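Local structure of ATP-binding protein (Mycobacterium tuberculosis, 5UKY) at residues 23-28 with 59-64. The protein is probably a sensor histidine kinase that uses ATP to phosphorylate a histidine of its own dimerisation and phosphoacceptor domain, the part described here. The protein carries 1 engineered substitution. Residues are numbered along the deposited sequence; the frame is centred on the assembly and turned at random.
Sequences HELRTP and SRMGLL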
loop_
_atom_site.group_PDB
_atom_site.type_symbol
_atom_site.label_atom_id
_atom_site.label_comp_id
_atom_site.label_asym_id
_atom_site.label_seq_id
_atom_site.Cartn_x
_atom_site.Cartn_y
_atom_site.Cartn_z
ATOM N N HIS A 23 -0.150 -4.449 7.172
ATOM C CA HIS A 23 1.116 -4.299 7.888
ATOM C C HIS A 23 2.295 -4.672 6.984
ATOM O O HIS A 23 3.361 -4.050 7.079
ATOM C CB HIS A 23 1.138 -5.160 9.167
ATOM C CG HIS A 23 0.380 -4.565 10.328
ATOM N ND1 HIS A 23 -0.647 -5.224 10.964
ATOM C CD2 HIS A 23 0.552 -3.404 11.004
ATOM C CE1 HIS A 23 -1.097 -4.481 11.961
ATOM N NE2 HIS A 23 -0.394 -3.366 11.997
ATOM N N GLU A 24 2.107 -5.672 6.127
ATOM C CA GLU A 24 3.138 -6.078 5.158
ATOM C C GLU A 24 3.463 -4.920 4.147
ATOM O O GLU A 24 4.583 -4.707 3.782
ATOM C CB GLU A 24 2.669 -7.295 4.380
ATOM C CG GLU A 24 2.786 -8.633 5.129
ATOM C CD GLU A 24 2.173 -9.785 4.381
ATOM O OE1 GLU A 24 1.724 -9.624 3.214
ATOM O OE2 GLU A 24 2.098 -10.867 4.972
ATOM N N LEU A 25 2.440 -4.195 3.747
ATOM C CA LEU A 25 2.575 -2.981 2.941
ATOM C C LEU A 25 3.259 -1.863 3.702
ATOM O O LEU A 25 4.076 -1.136 3.117
ATOM C CB LEU A 25 1.203 -2.514 2.441
ATOM C CG LEU A 25 0.535 -3.477 1.459
ATOM C CD1 LEU A 25 -0.973 -3.187 1.457
ATOM C CD2 LEU A 25 1.158 -3.298 0.084
ATOM N N ARG A 26 2.949 -1.752 4.987
ATOM C CA ARG A 26 3.549 -0.712 5.882
ATOM C C ARG A 26 5.101 -0.671 5.877
ATOM O O ARG A 26 5.710 0.399 5.791
ATOM C CB ARG A 26 3.037 -0.854 7.314
ATOM C CG ARG A 26 2.292 0.350 7.839
ATOM C CD ARG A 26 2.138 0.336 9.342
ATOM N NE ARG A 26 1.125 1.325 9.691
ATOM C CZ ARG A 26 0.481 1.425 10.861
ATOM N NH1 ARG A 26 -0.434 2.382 11.017
ATOM N NH2 ARG A 26 0.723 0.590 11.876
ATOM N N THR A 27 5.726 -1.836 5.876
ATOM C CA THR A 27 7.166 -1.932 6.021
ATOM C C THR A 27 8.015 -1.396 4.824
ATOM O O THR A 27 8.905 -0.601 5.028
ATOM C CB THR A 27 7.521 -3.373 6.412
ATOM O OG1 THR A 27 6.716 -3.712 7.547
ATOM C CG2 THR A 27 8.991 -3.497 6.769
ATOM N N PRO A 28 7.756 -1.840 3.584
ATOM C CA PRO A 28 8.373 -1.080 2.473
ATOM C C PRO A 28 8.048 0.426 2.455
ATOM O O PRO A 28 8.937 1.223 2.173
ATOM C CB PRO A 28 7.841 -1.762 1.227
ATOM C CG PRO A 28 6.765 -2.685 1.678
ATOM C CD PRO A 28 7.025 -3.013 3.115
ATOM N N SER A 59 8.980 -1.617 -5.856
ATOM C CA SER A 59 8.801 -2.833 -6.642
ATOM C C SER A 59 8.260 -3.960 -5.785
ATOM O O SER A 59 7.311 -4.646 -6.196
ATOM C CB SER A 59 10.127 -3.326 -7.275
ATOM O OG SER A 59 10.617 -2.377 -8.195
ATOM N N ARG A 60 8.912 -4.187 -4.647
ATOM C CA ARG A 60 8.450 -5.167 -3.643
ATOM C C ARG A 60 6.945 -4.941 -3.266
ATOM O O ARG A 60 6.147 -5.848 -3.282
ATOM C CB ARG A 60 9.324 -5.081 -2.380
ATOM C CG ARG A 60 8.772 -5.855 -1.166
ATOM C CD ARG A 60 9.581 -5.671 0.115
ATOM N NE ARG A 60 10.957 -6.071 -0.110
ATOM C CZ ARG A 60 11.381 -7.333 -0.201
ATOM N NH1 ARG A 60 10.547 -8.365 -0.068
ATOM N NH2 ARG A 60 12.670 -7.572 -0.418
ATOM N N MET A 61 6.600 -3.701 -3.021
ATOM C CA MET A 61 5.281 -3.278 -2.711
ATOM C C MET A 61 4.309 -3.548 -3.877
ATOM O O MET A 61 3.198 -3.922 -3.694
ATOM C CB MET A 61 5.346 -1.818 -2.388
ATOM C CG MET A 61 4.365 -1.390 -1.366
ATOM S SD MET A 61 4.596 0.233 -0.719
ATOM C CE MET A 61 2.892 0.513 -0.331
ATOM N N GLY A 62 4.772 -3.337 -5.077
ATOM C CA GLY A 62 4.000 -3.586 -6.271
ATOM C C GLY A 62 3.668 -5.050 -6.402
ATOM O O GLY A 62 2.630 -5.379 -6.855
ATOM N N LEU A 63 4.590 -5.938 -6.061
ATOM C CA LEU A 63 4.268 -7.349 -6.070
ATOM C C LEU A 63 3.246 -7.729 -5.000
ATOM O O LEU A 63 2.376 -8.547 -5.263
ATOM C CB LEU A 63 5.536 -8.152 -5.896
ATOM C CG LEU A 63 6.586 -8.035 -6.994
ATOM C CD1 LEU A 63 7.810 -8.767 -6.494
ATOM C CD2 LEU A 63 6.122 -8.598 -8.327
ATOM N N LEU A 64 3.371 -7.171 -3.803
ATOM C CA LEU A 64 2.382 -7.381 -2.716
ATOM C C LEU A 64 0.975 -6.927 -3.121
ATOM O O LEU A 64 0.002 -7.596 -2.836
ATOM C CB LEU A 64 2.803 -6.640 -1.467
ATOM C CG LEU A 64 4.018 -7.165 -0.700
ATOM C CD1 LEU A 64 4.311 -6.167 0.402
ATOM C CD2 LEU A 64 3.816 -8.565 -0.081
#
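L25 and P28 meet M61 and L64 in an apolar contact between the two antiparallel helices of the hairpin, 2-40 and 47-71, near the centre of the chain. The segment axes approach to 9.5 Å, their N-to-C directions 165° apart, and no hydrogen bond joins the two segments. One methyl of L25 does most of the reaching: CD2 lies 4.0 Å from CG of M61 and touches CB of L64 as well. The L25 side chain crosses that of M61 at about a right angle but slides past L64 in the opposite direction. From the neighbouring turn, CG of the P28 ring comes to 4.1 Å from M61 CG, while M61 CE rests 4.0 Å from the L25 carbonyl O. The P28 nitrogen carries no hydrogen to bond back to the preceding turn, and helix 2-40 is kinked there, within the HELRTP sequence of the HisKA H-box, whose H23 is the expected phosphoacceptor. In the dimeric four-helix bundle, M61 also packs on M61 of the second subunit, and R26 forms a salt bridge with D66 of that subunit. At the outer margin chi1 of L64 (-70°) directs its branch toward helix 2-40, where CD1 lies 3.7 Å from E24 O; CD2 is 4.0 Å from OE1 of E24, the side chains crossing at about a right angle.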